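Long-range contact in diguanylate cyclase with PAS/PAC sensor (Marinobacter aquaeolei, PDB 3H9W), which probably makes cyclic di-GMP from two GTP molecules through a separate GGDEF domain, this chain being its N-terminal PAS sensor domain: residues P21-S33 and R71-R83. Numbering follows the deposited sequence.
Sequences PQIEALLGWPQGS and RALHRDGHYVWIR
Helix 22-27 docks against the beta hairpin of strands 66-73 and 79-90 in this PAS fold, with Leu26 and Leu27 meeting Ala72, Val80 and Ile82. Leucine suits both places, since its forked end reaches two partners at once. Both methyls of Leu27 rest on CB of Ala72, small enough to leave room for them, with CD2 at 3.8 Å; CD2 also meets Val80 CB, while CD1 meets Ile82 CD1 tip to tip. Leu26, with CG anti to the backbone N (chi1 -177°), sends CD2 to within 3.6 Å of Ile82 CD1 and CD1 to Val80 CG1. In a PAS domain, helices pack on one face of the antiparallel sheet; here the C-terminal end of the helix and the loop after it also bond to the hairpin's end, a type I turn from His74 to Gly77. Arg75 N donates to Leu27 O (2.9 Å), which also sits 3.4 Å above the centre of the His74 ring. Two bonds at its edge fix the rotation of that ring: ND1 accepts from Asp76 N, and a water bridges NE2 and Ala25 O. Gly28, at positive phi, lies so close to His74 and Arg75 that a CB would clash with both. Beyond it, Trp29 NE1 donates to Leu73 O (2.8 Å, N-H...O 165°) nearly in the indole plane, while Arg75 CA packs over the six-membered ring in a CH-pi contact 3.7 Å from its centroid. A leucine in place of Trp29 has no N-H to offer, and would probably leave Leu73 O without this mate and open a gap beside Arg75 CA, where the flat indole now lies. Outside the two segments, Arg43 makes a cation-pi contact with the indole and a backbone hydrogen bond with Leu73.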
ATOM      1  N   PRO A  21       9.296   3.939  10.124  1.00 23.70           N
ATOM      2  CA  PRO A  21      10.711   4.077  10.473  1.00 22.61           C
ATOM      3  C   PRO A  21      11.641   3.369   9.496  1.00 23.73           C
ATOM      4  O   PRO A  21      12.826   3.678   9.429  1.00 26.72           O
ATOM      5  CB  PRO A  21      10.781   3.496  11.885  1.00 32.16           C
ATOM      6  CG  PRO A  21       9.675   2.466  11.879  1.00 32.49           C
ATOM      7  CD  PRO A  21       8.564   3.205  11.172  1.00 25.89           C
ATOM      8  N   GLN A  22      11.104   2.429   8.724  1.00 32.22           N
ATOM      9  CA  GLN A  22      11.917   1.701   7.749  1.00 28.99           C
ATOM     10  C   GLN A  22      12.480   2.655   6.685  1.00 28.45           C
ATOM     11  O   GLN A  22      13.423   2.308   5.968  1.00 21.86           O
ATOM     12  CB  GLN A  22      11.075   0.624   7.059  1.00 39.15           C
ATOM     13  CG  GLN A  22      10.241  -0.242   8.007  1.00 49.00           C
ATOM     14  CD  GLN A  22       8.781   0.201   8.094  1.00 49.82           C
ATOM     15  OE1 GLN A  22       8.477   1.335   8.471  1.00 32.59           O
ATOM     16  NE2 GLN A  22       7.870  -0.706   7.750  1.00 55.78           N
ATOM     17  N   ILE A  23      11.902   3.853   6.581  1.00 21.62           N
ATOM     18  CA  ILE A  23      12.364   4.827   5.589  1.00 20.90           C
ATOM     19  C   ILE A  23      13.789   5.279   5.904  1.00 27.44           C
ATOM     20  O   ILE A  23      14.543   5.679   5.008  1.00 27.21           O
ATOM     21  CB  ILE A  23      11.427   6.070   5.530  1.00 20.02           C
ATOM     22  CG1 ILE A  23      11.757   6.932   4.299  1.00 21.11           C
ATOM     23  CG2 ILE A  23      11.589   6.910   6.783  1.00 22.20           C
ATOM     24  CD1 ILE A  23      11.488   6.241   2.956  1.00 25.18           C
ATOM     25  N   GLU A  24      14.160   5.203   7.178  1.00 24.32           N
ATOM     26  CA  GLU A  24      15.492   5.613   7.606  1.00 23.52           C
ATOM     27  C   GLU A  24      16.519   4.547   7.235  1.00 28.19           C
ATOM     28  O   GLU A  24      17.603   4.857   6.727  1.00 23.72           O
ATOM     29  CB  GLU A  24      15.501   5.868   9.119  1.00 35.55           C
ATOM     30  CG  GLU A  24      16.729   6.614   9.609  1.00 32.05           C
ATOM     31  CD  GLU A  24      16.622   7.016  11.064  1.00 45.19           C
ATOM     32  OE1 GLU A  24      15.550   7.522  11.464  1.00 37.08           O
ATOM     33  OE2 GLU A  24      17.612   6.840  11.808  1.00 44.81           O
ATOM     34  N   ALA A  25      16.180   3.286   7.473  1.00 25.12           N
ATOM     35  CA  ALA A  25      17.097   2.206   7.133  1.00 26.49           C
ATOM     36  C   ALA A  25      17.290   2.159   5.619  1.00 25.00           C
ATOM     37  O   ALA A  25      18.394   1.907   5.135  1.00 26.84           O
ATOM     38  CB  ALA A  25      16.550   0.869   7.627  1.00 35.97           C
ATOM     39  N   LEU A  26      16.213   2.413   4.876  1.00 21.09           N
ATOM     40  CA  LEU A  26      16.271   2.380   3.422  1.00 18.44           C
ATOM     41  C   LEU A  26      16.969   3.588   2.791  1.00 20.21           C
ATOM     42  O   LEU A  26      17.875   3.428   1.968  1.00 21.61           O
ATOM     43  CB  LEU A  26      14.861   2.262   2.831  1.00 20.58           C
ATOM     44  CG  LEU A  26      14.805   2.156   1.296  1.00 24.09           C
ATOM     45  CD1 LEU A  26      15.486   0.864   0.863  1.00 23.13           C
ATOM     46  CD2 LEU A  26      13.363   2.179   0.812  1.00 24.92           C
ATOM     47  N   LEU A  27      16.549   4.793   3.162  1.00 18.63           N
ATOM     48  CA  LEU A  27      17.134   6.002   2.570  1.00 18.52           C
ATOM     49  C   LEU A  27      18.090   6.816   3.445  1.00 24.16           C
ATOM     50  O   LEU A  27      18.596   7.858   3.015  1.00 19.11           O
ATOM     51  CB  LEU A  27      16.009   6.900   2.047  1.00 18.73           C
ATOM     52  CG  LEU A  27      15.129   6.242   0.975  1.00 23.50           C
ATOM     53  CD1 LEU A  27      14.055   7.224   0.524  1.00 19.21           C
ATOM     54  CD2 LEU A  27      15.984   5.816  -0.212  1.00 20.79           C
ATOM     55  N   GLY A  28      18.327   6.351   4.669  1.00 18.14           N
ATOM     56  CA  GLY A  28      19.258   7.026   5.558  1.00 21.57           C
ATOM     57  C   GLY A  28      18.849   8.309   6.267  1.00 22.71           C
ATOM     58  O   GLY A  28      19.285   8.553   7.393  1.00 24.05           O
ATOM     59  N   TRP A  29      18.037   9.145   5.633  1.00 21.20           N
ATOM     60  CA  TRP A  29      17.636  10.391   6.277  1.00 19.62           C
ATOM     61  C   TRP A  29      16.878  10.061   7.558  1.00 20.87           C
ATOM     62  O   TRP A  29      16.173   9.059   7.621  1.00 21.95           O
ATOM     63  CB  TRP A  29      16.716  11.212   5.361  1.00 18.77           C
ATOM     64  CG  TRP A  29      17.176  11.345   3.933  1.00 22.36           C
ATOM     65  CD1 TRP A  29      16.865  10.522   2.892  1.00 24.44           C
ATOM     66  CD2 TRP A  29      17.999  12.391   3.389  1.00 25.69           C
ATOM     67  NE1 TRP A  29      17.437  10.995   1.726  1.00 24.74           N
ATOM     68  CE2 TRP A  29      18.138  12.138   2.006  1.00 16.82           C
ATOM     69  CE3 TRP A  29      18.628  13.516   3.937  1.00 29.20           C
ATOM     70  CZ2 TRP A  29      18.882  12.969   1.161  1.00 28.85           C
ATOM     71  CZ3 TRP A  29      19.370  14.347   3.098  1.00 30.97           C
ATOM     72  CH2 TRP A  29      19.489  14.066   1.721  1.00 25.16           C
ATOM     73  N   PRO A  30      17.024  10.895   8.602  1.00 25.74           N
ATOM     74  CA  PRO A  30      16.305  10.622   9.850  1.00 24.94           C
ATOM     75  C   PRO A  30      14.810  10.535   9.547  1.00 21.38           C
ATOM     76  O   PRO A  30      14.291  11.322   8.760  1.00 24.89           O
ATOM     77  CB  PRO A  30      16.641  11.836  10.718  1.00 26.45           C
ATOM     78  CG  PRO A  30      18.002  12.230  10.232  1.00 31.31           C
ATOM     79  CD  PRO A  30      17.872  12.094   8.732  1.00 24.38           C
ATOM     80  N   GLN A  31      14.128   9.578  10.159  1.00 20.19           N
ATOM     81  CA  GLN A  31      12.700   9.420   9.938  1.00 29.04           C
ATOM     82  C   GLN A  31      11.968  10.741  10.155  1.00 26.39           C
ATOM     83  O   GLN A  31      11.087  11.114   9.376  1.00 25.31           O
ATOM     84  CB  GLN A  31      12.139   8.347  10.876  1.00 22.19           C
ATOM     85  CG  GLN A  31      10.620   8.242  10.886  1.00 31.20           C
ATOM     86  CD  GLN A  31      10.117   7.199  11.867  1.00 37.09           C
ATOM     87  OE1 GLN A  31      10.796   6.871  12.840  1.00 39.01           O
ATOM     88  NE2 GLN A  31       8.917   6.681  11.623  1.00 32.00           N
ATOM     89  N   GLY A  32      12.348  11.462  11.202  1.00 27.66           N
ATOM     90  CA  GLY A  32      11.690  12.725  11.496  1.00 26.20           C
ATOM     91  C   GLY A  32      11.919  13.834  10.482  1.00 24.25           C
ATOM     92  O   GLY A  32      11.258  14.873  10.547  1.00 26.34           O
ATOM     93  N   SER A  33      12.843  13.619   9.546  1.00 18.55           N
ATOM     94  CA  SER A  33      13.164  14.622   8.527  1.00 20.72           C
ATOM     95  C   SER A  33      12.148  14.674   7.386  1.00 25.82           C
ATOM     96  O   SER A  33      12.140  15.618   6.594  1.00 22.46           O
ATOM     97  CB  SER A  33      14.549  14.355   7.935  1.00 21.86           C
ATOM     98  OG  SER A  33      14.503  13.238   7.058  1.00 27.19           O
ATOM     99  N   ARG A  71      14.055   6.662  -8.814  1.00 17.98           N
ATOM    100  CA  ARG A  71      15.275   6.538  -8.047  1.00 21.45           C
ATOM    101  C   ARG A  71      15.229   7.544  -6.910  1.00 25.98           C
ATOM    102  O   ARG A  71      15.245   8.759  -7.136  1.00 26.65           O
ATOM    103  CB  ARG A  71      16.483   6.800  -8.956  1.00 28.75           C
ATOM    104  CG  ARG A  71      16.709   5.690  -9.979  1.00 21.40           C
ATOM    105  CD  ARG A  71      17.342   6.197 -11.264  1.00 31.75           C
ATOM    106  NE  ARG A  71      16.418   7.015 -12.059  1.00 24.37           N
ATOM    107  CZ  ARG A  71      16.724   7.540 -13.242  1.00 34.64           C
ATOM    108  NH1 ARG A  71      17.926   7.334 -13.769  1.00 26.37           N
ATOM    109  NH2 ARG A  71      15.840   8.281 -13.893  1.00 28.37           N
ATOM    110  N   ALA A  72      15.141   7.034  -5.686  1.00 20.82           N
ATOM    111  CA  ALA A  72      15.101   7.884  -4.506  1.00 24.39           C
ATOM    112  C   ALA A  72      16.534   8.168  -4.095  1.00 18.81           C
ATOM    113  O   ALA A  72      17.422   7.337  -4.289  1.00 24.07           O
ATOM    114  CB  ALA A  72      14.357   7.174  -3.360  1.00 23.15           C
ATOM    115  N   LEU A  73      16.752   9.340  -3.523  1.00 19.98           N
ATOM    116  CA  LEU A  73      18.082   9.750  -3.095  1.00 20.41           C
ATOM    117  C   LEU A  73      18.360   9.362  -1.652  1.00 22.64           C
ATOM    118  O   LEU A  73      17.644   9.776  -0.740  1.00 22.48           O
ATOM    119  CB  LEU A  73      18.220  11.270  -3.246  1.00 21.45           C
ATOM    120  CG  LEU A  73      19.549  11.891  -2.823  1.00 24.44           C
ATOM    121  CD1 LEU A  73      20.672  11.347  -3.701  1.00 29.28           C
ATOM    122  CD2 LEU A  73      19.463  13.400  -2.939  1.00 27.52           C
ATOM    123  N   HIS A  74      19.398   8.559  -1.449  1.00 24.36           N
ATOM    124  CA  HIS A  74      19.796   8.144  -0.113  1.00 20.02           C
ATOM    125  C   HIS A  74      20.596   9.313   0.457  1.00 26.74           C
ATOM    126  O   HIS A  74      21.191  10.080  -0.306  1.00 22.29           O
ATOM    127  CB  HIS A  74      20.672   6.891  -0.204  1.00 23.56           C
ATOM    128  CG  HIS A  74      21.019   6.296   1.123  1.00 23.80           C
ATOM    129  ND1 HIS A  74      21.891   6.896   2.004  1.00 26.12           N
ATOM    130  CD2 HIS A  74      20.609   5.151   1.717  1.00 21.76           C
ATOM    131  CE1 HIS A  74      22.006   6.146   3.085  1.00 18.95           C
ATOM    132  NE2 HIS A  74      21.237   5.081   2.936  1.00 19.91           N
ATOM    133  N   ARG A  75      20.619   9.477   1.777  1.00 20.50           N
ATOM    134  CA  ARG A  75      21.377  10.597   2.329  1.00 24.59           C
ATOM    135  C   ARG A  75      22.854  10.532   1.952  1.00 23.57           C
ATOM    136  O   ARG A  75      23.495  11.572   1.790  1.00 27.77           O
ATOM    137  CB  ARG A  75      21.236  10.679   3.863  1.00 24.94           C
ATOM    138  CG  ARG A  75      21.675   9.447   4.623  1.00 39.00           C
ATOM    139  CD  ARG A  75      22.056   9.838   6.039  1.00 44.80           C
ATOM    140  NE  ARG A  75      23.083  10.870   5.998  1.00 47.24           N
ATOM    141  CZ  ARG A  75      24.313  10.676   5.534  1.00 41.86           C
ATOM    142  NH1 ARG A  75      25.184  11.678   5.519  1.00 45.07           N
ATOM    143  NH2 ARG A  75      24.682   9.477   5.106  1.00 30.78           N
ATOM    144  N   ASP A  76      23.402   9.327   1.800  1.00 24.14           N
ATOM    145  CA  ASP A  76      24.819   9.219   1.448  1.00 24.72           C
ATOM    146  C   ASP A  76      25.115   9.532  -0.020  1.00 30.60           C
ATOM    147  O   ASP A  76      26.258   9.429  -0.469  1.00 28.01           O
ATOM    148  CB  ASP A  76      25.411   7.847   1.835  1.00 21.39           C
ATOM    149  CG  ASP A  76      24.892   6.698   0.988  1.00 26.83           C
ATOM    150  OD1 ASP A  76      24.442   6.920  -0.151  1.00 27.81           O
ATOM    151  OD2 ASP A  76      24.958   5.545   1.473  1.00 29.66           O
ATOM    152  N   GLY A  77      24.088   9.916  -0.768  1.00 28.27           N
ATOM    153  CA  GLY A  77      24.305  10.275  -2.158  1.00 28.78           C
ATOM    154  C   GLY A  77      23.947   9.276  -3.237  1.00 27.58           C
ATOM    155  O   GLY A  77      23.747   9.679  -4.383  1.00 29.29           O
ATOM    156  N   HIS A  78      23.873   7.987  -2.913  1.00 24.15           N
ATOM    157  CA  HIS A  78      23.521   7.022  -3.943  1.00 23.45           C
ATOM    158  C   HIS A  78      22.006   6.935  -4.109  1.00 23.68           C
ATOM    159  O   HIS A  78      21.245   7.424  -3.270  1.00 23.12           O
ATOM    160  CB  HIS A  78      24.131   5.639  -3.650  1.00 27.96           C
ATOM    161  CG  HIS A  78      23.364   4.807  -2.669  1.00 19.77           C
ATOM    162  ND1 HIS A  78      23.432   5.002  -1.306  1.00 27.58           N
ATOM    163  CD2 HIS A  78      22.555   3.738  -2.857  1.00 27.87           C
ATOM    164  CE1 HIS A  78      22.696   4.086  -0.696  1.00 28.14           C
ATOM    165  NE2 HIS A  78      22.154   3.307  -1.614  1.00 29.72           N
ATOM    166  N   TYR A  79      21.577   6.316  -5.203  1.00 23.34           N
ATOM    167  CA  TYR A  79      20.159   6.186  -5.516  1.00 21.93           C
ATOM    168  C   TYR A  79      19.591   4.802  -5.246  1.00 25.31           C
ATOM    169  O   TYR A  79      20.264   3.792  -5.457  1.00 19.49           O
ATOM    170  CB  TYR A  79      19.937   6.555  -6.983  1.00 23.44           C
ATOM    171  CG  TYR A  79      20.129   8.028  -7.240  1.00 27.82           C
ATOM    172  CD1 TYR A  79      19.220   8.952  -6.748  1.00 30.04           C
ATOM    173  CD2 TYR A  79      21.241   8.502  -7.936  1.00 34.45           C
ATOM    174  CE1 TYR A  79      19.405  10.309  -6.931  1.00 41.65           C
ATOM    175  CE2 TYR A  79      21.434   9.869  -8.129  1.00 32.41           C
ATOM    176  CZ  TYR A  79      20.511  10.761  -7.619  1.00 28.96           C
ATOM    177  OH  TYR A  79      20.677  12.115  -7.779  1.00 47.04           O
ATOM    178  N   VAL A  80      18.344   4.769  -4.780  1.00 19.13           N
ATOM    179  CA  VAL A  80      17.652   3.518  -4.496  1.00 16.36           C
ATOM    180  C   VAL A  80      16.328   3.510  -5.263  1.00 18.90           C
ATOM    181  O   VAL A  80      15.530   4.440  -5.151  1.00 18.89           O
ATOM    182  CB  VAL A  80      17.338   3.366  -2.986  1.00 23.56           C
ATOM    183  CG1 VAL A  80      16.613   2.036  -2.726  1.00 21.14           C
ATOM    184  CG2 VAL A  80      18.620   3.440  -2.181  1.00 24.64           C
ATOM    185  N   TRP A  81      16.113   2.458  -6.046  1.00 16.69           N
ATOM    186  CA  TRP A  81      14.895   2.313  -6.824  1.00 18.97           C
ATOM    187  C   TRP A  81      13.710   2.033  -5.919  1.00 24.70           C
ATOM    188  O   TRP A  81      13.692   1.043  -5.184  1.00 23.06           O
ATOM    189  CB  TRP A  81      15.034   1.176  -7.832  1.00 21.59           C
ATOM    190  CG  TRP A  81      15.683   1.607  -9.104  1.00 24.89           C
ATOM    191  CD1 TRP A  81      16.973   1.377  -9.495  1.00 25.33           C
ATOM    192  CD2 TRP A  81      15.070   2.359 -10.156  1.00 22.84           C
ATOM    193  NE1 TRP A  81      17.198   1.934 -10.732  1.00 20.23           N
ATOM    194  CE2 TRP A  81      16.047   2.544 -11.162  1.00 26.03           C
ATOM    195  CE3 TRP A  81      13.786   2.894 -10.350  1.00 21.01           C
ATOM    196  CZ2 TRP A  81      15.783   3.246 -12.346  1.00 28.39           C
ATOM    197  CZ3 TRP A  81      13.522   3.593 -11.528  1.00 25.49           C
ATOM    198  CH2 TRP A  81      14.519   3.760 -12.512  1.00 27.14           C
ATOM    199  N   ILE A  82      12.713   2.902  -6.000  1.00 19.28           N
ATOM    200  CA  ILE A  82      11.520   2.785  -5.181  1.00 20.93           C
ATOM    201  C   ILE A  82      10.237   2.853  -6.002  1.00 15.42           C
ATOM    202  O   ILE A  82      10.180   3.503  -7.046  1.00 19.26           O
ATOM    203  CB  ILE A  82      11.503   3.914  -4.107  1.00 18.65           C
ATOM    204  CG1 ILE A  82      12.448   3.536  -2.962  1.00 22.46           C
ATOM    205  CG2 ILE A  82      10.080   4.165  -3.607  1.00 21.33           C
ATOM    206  CD1 ILE A  82      12.412   4.479  -1.783  1.00 28.81           C
ATOM    207  N   ARG A  83       9.221   2.143  -5.528  1.00 17.95           N
ATOM    208  CA  ARG A  83       7.909   2.154  -6.148  1.00 16.51           C
ATOM    209  C   ARG A  83       7.018   2.787  -5.089  1.00 18.18           C
ATOM    210  O   ARG A  83       6.941   2.298  -3.965  1.00 19.85           O
ATOM    211  CB  ARG A  83       7.409   0.735  -6.454  1.00 19.36           C
ATOM    212  CG  ARG A  83       5.941   0.679  -6.938  1.00 25.00           C
ATOM    213  CD  ARG A  83       5.631  -0.655  -7.619  1.00 33.00           C
ATOM    214  NE  ARG A  83       6.508  -0.821  -8.776  1.00 24.05           N
ATOM    215  CZ  ARG A  83       7.187  -1.924  -9.072  1.00 28.52           C
ATOM    216  NH1 ARG A  83       7.094  -3.003  -8.303  1.00 26.37           N
ATOM    217  NH2 ARG A  83       8.000  -1.923 -10.119  1.00 23.97           N
TER
HETATM  218  O   HOH W   1      20.663   2.956   5.048  1.00 40.76           O